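PDB 2PVU: ArtJ from Geobacillus stearothermophilus, which binds the basic amino acids arginine, lysine and histidine and probably delivers them to its cognate ABC transporter, Art(MP)2. Local coordinates for residues I108-D112 / E113-S117; V193-D196 / N197-N201. All coordinates share one frame; numbering follows the deposited sequence.

Contact 1 (I108-D112 / E113-S117); sequences ITITD and ERKQS. With LYS (lysine), chain E; SO4 (sulfate ion), chain D.
From T109 the extended backbone runs to T111 and then turns into the short helix 112-115, where K115 N bonds T111 O (3.0 Å) and R114 on the first turn reaches back along the loop that precedes it. T111 is the N-cap: its OG1 accepts from R114 N at 3.1 Å in a fairly straight bond (162°). The hydroxyl gets there by sitting between the backbone N and the carbonyl carbon, chi1 66°, and the CB, CG and CD of R114 pass beside it. The R114 chain is extended from CG to NE, which carries the guanidinium to the lysine ligand in the pocket of this solute-binding protein of family 3. There NH1 and NH2 take one carboxylate oxygen each, NH1 to OXT and NH2 to O of the ligand, a two-pronged grip in which OXT also accepts from T109 N. NH1 has a second bond, to T109 O at 2.9 Å, which meets a carbonyl lone pair and lies 6° out of the guanidinium plane; it probably fixes the turn of the group. Beside the same NH1 sits I108 CG2, 3.5 Å away, while F120 and W89 touch both I108 and R114. T109 works at the other end of the ligand head: its OG1 accepts from the ligand N at 2.9 Å and is bonded in turn to E224. On the outer side D112 and K115 lie near each other with opposite charges, beyond salt-bridge range, and K115 CD passes I110 CG2. A sulfate, probably from the crystallisation liquor, sits at the start of the helix, its O4 2.6 Å from E113 N.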
loop_
_atom_site.group_PDB
_atom_site.type_symbol
_atom_site.label_atom_id
_atom_site.label_comp_id
_atom_site.label_asym_id
_atom_site.label_seq_id
_atom_site.Cartn_x
_atom_site.Cartn_y
_atom_site.Cartn_z
ATOM N N ILE A 108 -2.907 -2.034 -0.375
ATOM C CA ILE A 108 -3.760 -2.461 0.792
ATOM C C ILE A 108 -3.526 -3.874 1.251
ATOM O O ILE A 108 -3.831 -4.824 0.520
ATOM C CB ILE A 108 -5.280 -2.347 0.468
ATOM C CG1 ILE A 108 -5.571 -0.941 -0.082
ATOM C CG2 ILE A 108 -6.123 -2.652 1.798
ATOM C CD1 ILE A 108 -6.956 -0.841 -0.861
ATOM N N THR A 109 -3.061 -4.021 2.483
ATOM C CA THR A 109 -2.842 -5.346 3.063
ATOM C C THR A 109 -4.167 -6.035 3.325
ATOM O O THR A 109 -5.094 -5.456 3.891
ATOM C CB THR A 109 -2.028 -5.246 4.358
ATOM O OG1 THR A 109 -0.754 -4.635 4.079
ATOM C CG2 THR A 109 -1.810 -6.618 4.996
ATOM N N ILE A 110 -4.253 -7.275 2.881
ATOM C CA ILE A 110 -5.411 -8.122 3.232
ATOM C C ILE A 110 -5.311 -8.465 4.722
ATOM O O ILE A 110 -4.294 -9.021 5.150
ATOM C CB ILE A 110 -5.339 -9.474 2.437
ATOM C CG1 ILE A 110 -5.361 -9.215 0.936
ATOM C CG2 ILE A 110 -6.477 -10.444 2.892
ATOM C CD1 ILE A 110 -4.955 -10.427 0.044
ATOM N N THR A 111 -6.346 -8.190 5.527
ATOM C CA THR A 111 -6.316 -8.596 6.953
ATOM C C THR A 111 -7.646 -9.151 7.384
ATOM O O THR A 111 -8.677 -8.859 6.768
ATOM C CB THR A 111 -5.991 -7.441 7.947
ATOM O OG1 THR A 111 -7.053 -6.479 7.921
ATOM C CG2 THR A 111 -4.668 -6.775 7.571
ATOM N N ASP A 112 -7.636 -9.963 8.449
ATOM C CA ASP A 112 -8.881 -10.584 8.882
ATOM C C ASP A 112 -9.897 -9.552 9.306
ATOM O O ASP A 112 -11.096 -9.684 9.031
ATOM C CB ASP A 112 -8.607 -11.561 10.031
ATOM C CG ASP A 112 -8.074 -12.903 9.535
ATOM O OD1 ASP A 112 -8.115 -13.161 8.302
ATOM O OD2 ASP A 112 -7.647 -13.715 10.390
ATOM N N GLU A 113 -9.424 -8.525 9.982
ATOM C CA GLU A 113 -10.325 -7.480 10.437
ATOM C C GLU A 113 -10.960 -6.745 9.272
ATOM O O GLU A 113 -12.139 -6.474 9.299
ATOM C CB GLU A 113 -9.601 -6.473 11.319
ATOM C CG GLU A 113 -10.594 -5.525 11.990
ATOM C CD GLU A 113 -10.097 -4.120 11.983
ATOM O OE1 GLU A 113 -9.770 -3.659 13.103
ATOM O OE2 GLU A 113 -10.013 -3.493 10.876
ATOM N N ARG A 114 -10.170 -6.404 8.246
ATOM C CA ARG A 114 -10.739 -5.779 7.055
ATOM C C ARG A 114 -11.702 -6.675 6.281
ATOM O O ARG A 114 -12.637 -6.168 5.677
ATOM C CB ARG A 114 -9.643 -5.273 6.137
ATOM C CG ARG A 114 -9.011 -3.993 6.678
ATOM C CD ARG A 114 -7.685 -3.729 5.972
ATOM N NE ARG A 114 -7.015 -2.491 6.445
ATOM C CZ ARG A 114 -5.814 -2.088 6.033
ATOM N NH1 ARG A 114 -5.111 -2.828 5.180
ATOM N NH2 ARG A 114 -5.296 -0.938 6.477
ATOM N N LYS A 115 -11.470 -7.987 6.289
ATOM C CA LYS A 115 -12.390 -8.925 5.613
ATOM C C LYS A 115 -13.766 -8.951 6.301
ATOM O O LYS A 115 -14.754 -9.465 5.740
ATOM C CB LYS A 115 -11.791 -10.347 5.581
ATOM C CG LYS A 115 -10.654 -10.512 4.591
ATOM C CD LYS A 115 -9.756 -11.658 5.035
ATOM C CE LYS A 115 -9.918 -12.884 4.244
ATOM N NZ LYS A 115 -8.661 -13.665 4.366
ATOM N N GLN A 116 -13.862 -8.416 7.519
ATOM C CA GLN A 116 -15.171 -8.320 8.167
ATOM C C GLN A 116 -16.073 -7.315 7.461
ATOM O O GLN A 116 -17.303 -7.427 7.503
ATOM C CB GLN A 116 -15.041 -7.914 9.623
ATOM C CG GLN A 116 -14.553 -9.029 10.511
ATOM C CD GLN A 116 -14.379 -8.559 11.942
ATOM O OE1 GLN A 116 -14.398 -7.348 12.235
ATOM N NE2 GLN A 116 -14.217 -9.513 12.842
ATOM N N SER A 117 -15.460 -6.335 6.808
ATOM C CA SER A 117 -16.204 -5.223 6.218
ATOM C C SER A 117 -16.086 -5.145 4.708
ATOM O O SER A 117 -16.933 -4.520 4.057
ATOM C CB SER A 117 -15.746 -3.894 6.831
ATOM O OG SER A 117 -16.213 -3.807 8.159
HETATM N N LYS E . -0.196 -1.893 3.402
HETATM C CA LYS E . -0.517 -1.040 4.594
HETATM C C LYS E . -2.011 -1.167 4.921
HETATM O O LYS E . -2.467 -0.662 5.937
HETATM C CB LYS E . -0.188 0.420 4.305
HETATM C CG LYS E . -0.971 0.958 3.082
HETATM C CD LYS E . -1.036 2.500 3.087
HETATM C CE LYS E . -1.320 3.001 1.679
HETATM N NZ LYS E . -1.590 4.537 1.676
HETATM O OXT LYS E . -2.793 -1.768 4.151
HETATM S S SO4 D . -6.026 -8.176 12.009
HETATM O O1 SO4 D . -5.969 -6.706 12.025
HETATM O O2 SO4 D . -6.238 -8.652 13.384
HETATM O O3 SO4 D . -4.768 -8.762 11.531
HETATM O O4 SO4 D . -7.127 -8.631 11.178
#

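Contact 2 (V193-D196 / N197-N201); sequences VITD and NAVAN. With LYS (lysine), chain E.
D196 OD2 is gripped by two groups: the amino N of the lysine ligand at 2.8 Å and the hydroxyl of Y226. The other oxygen, OD1, is bonded to Q129 NE2 and lies over the ligand's CB, 3.3 Å away, so both carboxylate oxygens of this buried side chain have partners. The opposite charges of carboxylate and ligand amino group are likely to strengthen the hold. With CG anti to the carbonyl carbon (chi1 -68°), the acid leads away from the helix that starts next to it. D196 stands at the N-cap position but spends its side chain on the ligand and makes no capping bond. Its carbonyl instead takes A200 N at 3.0 Å, with the N-H almost straight (175°), closing the first turn of helix 197-206. Replacing D196 by alanine is likely to leave the ligand amino group without its carboxylate mate and to cost Y226 and Q129 their bonds to it. On the oxygen side of that carbonyl, the methyls T195 CG2 and A200 CB meet at 4.0 Å, and the CB of V199 lies 3.5 Å from D196 O. F52 touches T195, D196 and V199. N197, whose OD1 accepts from T128 N, ties the helix start to strand 125-134. Strand 193-196 and helix 197-201 make 115° with each other, the chain turning sharply at the ligand: a strand-to-helix junction whose last strand residue supplies an acid to the amino group in the amino-acid pocket of a family 3 solute-binding protein.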
loop_
_atom_site.group_PDB
_atom_site.type_symbol
_atom_site.label_atom_id
_atom_site.label_comp_id
_atom_site.label_asym_id
_atom_site.label_seq_id
_atom_site.Cartn_x
_atom_site.Cartn_y
_atom_site.Cartn_z
ATOM N N VAL A 193 9.506 6.285 11.441
ATOM C CA VAL A 193 8.242 6.019 10.723
ATOM C C VAL A 193 8.149 4.510 10.482
ATOM O O VAL A 193 9.182 3.835 10.167
ATOM C CB VAL A 193 8.188 6.828 9.391
ATOM C CG1 VAL A 193 7.044 6.283 8.422
ATOM C CG2 VAL A 193 7.947 8.319 9.703
ATOM N N ILE A 194 6.959 3.942 10.674
ATOM C CA ILE A 194 6.774 2.532 10.297
ATOM C C ILE A 194 5.888 2.554 9.061
ATOM O O ILE A 194 4.770 3.104 9.081
ATOM C CB ILE A 194 6.170 1.679 11.419
ATOM C CG1 ILE A 194 7.130 1.657 12.632
ATOM C CG2 ILE A 194 5.904 0.228 10.927
ATOM C CD1 ILE A 194 6.538 0.968 13.883
ATOM N N THR A 195 6.415 1.991 7.986
ATOM C CA THR A 195 5.677 1.910 6.713
ATOM C C THR A 195 6.105 0.683 5.911
ATOM O O THR A 195 6.928 -0.085 6.367
ATOM C CB THR A 195 5.797 3.215 5.883
ATOM O OG1 THR A 195 4.811 3.204 4.826
ATOM C CG2 THR A 195 7.215 3.390 5.319
ATOM N N ASP A 196 5.583 0.559 4.686
ATOM C CA ASP A 196 5.783 -0.662 3.889
ATOM C C ASP A 196 7.166 -0.680 3.284
ATOM O O ASP A 196 7.684 0.375 2.885
ATOM C CB ASP A 196 4.714 -0.743 2.785
ATOM C CG ASP A 196 3.304 -0.987 3.328
ATOM O OD1 ASP A 196 2.994 -0.484 4.411
ATOM O OD2 ASP A 196 2.474 -1.656 2.666
ATOM N N ASN A 197 7.736 -1.888 3.177
ATOM C CA ASN A 197 9.118 -2.048 2.752
ATOM C C ASN A 197 9.439 -1.381 1.410
ATOM O O ASN A 197 10.480 -0.739 1.315
ATOM C CB ASN A 197 9.562 -3.527 2.741
ATOM C CG ASN A 197 8.795 -4.352 1.723
ATOM O OD1 ASN A 197 7.583 -4.484 1.811
ATOM N ND2 ASN A 197 9.499 -4.881 0.741
ATOM N N ALA A 198 8.592 -1.560 0.380
ATOM C CA ALA A 198 8.985 -1.028 -0.962
ATOM C C ALA A 198 8.890 0.482 -0.979
ATOM O O ALA A 198 9.629 1.154 -1.706
ATOM C CB ALA A 198 8.103 -1.653 -2.082
ATOM N N VAL A 199 7.983 1.026 -0.159
ATOM C CA VAL A 199 7.808 2.471 -0.050
ATOM C C VAL A 199 9.020 3.090 0.658
ATOM O O VAL A 199 9.621 4.045 0.160
ATOM C CB VAL A 199 6.509 2.832 0.676
ATOM C CG1 VAL A 199 6.453 4.334 0.945
ATOM C CG2 VAL A 199 5.312 2.382 -0.195
ATOM N N ALA A 200 9.405 2.532 1.796
ATOM C CA ALA A 200 10.619 3.019 2.503
ATOM C C ALA A 200 11.877 2.870 1.649
ATOM O O ALA A 200 12.674 3.797 1.512
ATOM C CB ALA A 200 10.801 2.295 3.835
ATOM N N ASN A 201 12.044 1.695 1.055
ATOM C CA ASN A 201 13.221 1.422 0.248
ATOM C C ASN A 201 13.352 2.350 -0.940
ATOM O O ASN A 201 14.460 2.825 -1.237
ATOM C CB ASN A 201 13.231 -0.037 -0.217
ATOM C CG ASN A 201 13.645 -1.000 0.888
ATOM O OD1 ASN A 201 14.423 -0.647 1.788
ATOM N ND2 ASN A 201 13.180 -2.219 0.797
HETATM N N LYS E . -0.196 -1.893 3.402
HETATM C CA LYS E . -0.517 -1.040 4.594
HETATM C C LYS E . -2.011 -1.167 4.921
HETATM O O LYS E . -2.467 -0.662 5.937
HETATM C CB LYS E . -0.188 0.420 4.305
HETATM C CG LYS E . -0.971 0.958 3.082
HETATM C CD LYS E . -1.036 2.500 3.087
HETATM C CE LYS E . -1.320 3.001 1.679
HETATM N NZ LYS E . -1.590 4.537 1.676
HETATM O OXT LYS E . -2.793 -1.768 4.151
#

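Overall arrangement
Both contacts lie at junctions leading into a helix and meet on the one lysine ligand, from different elements: contact 1 follows strand 103-104, contact 2 ends strand 192-196. Their centres are 20 Å apart, and their nearest atoms about 5 Å, without touching. Contact 1 is partly buried, its pocket side enclosed and its helix side exposed; contact 2 is largely buried, with N197 and A198 partly exposed. The chemistry divides accordingly. Segment 108-117 brings a positive guanidinium and backbone N-H to the ligand carboxylate, whereas 193-201 brings a negative carboxylate to its amino group, backed by small aliphatic packing. T109 joins D196 at that amino group, so the two contacts share one end of the ligand.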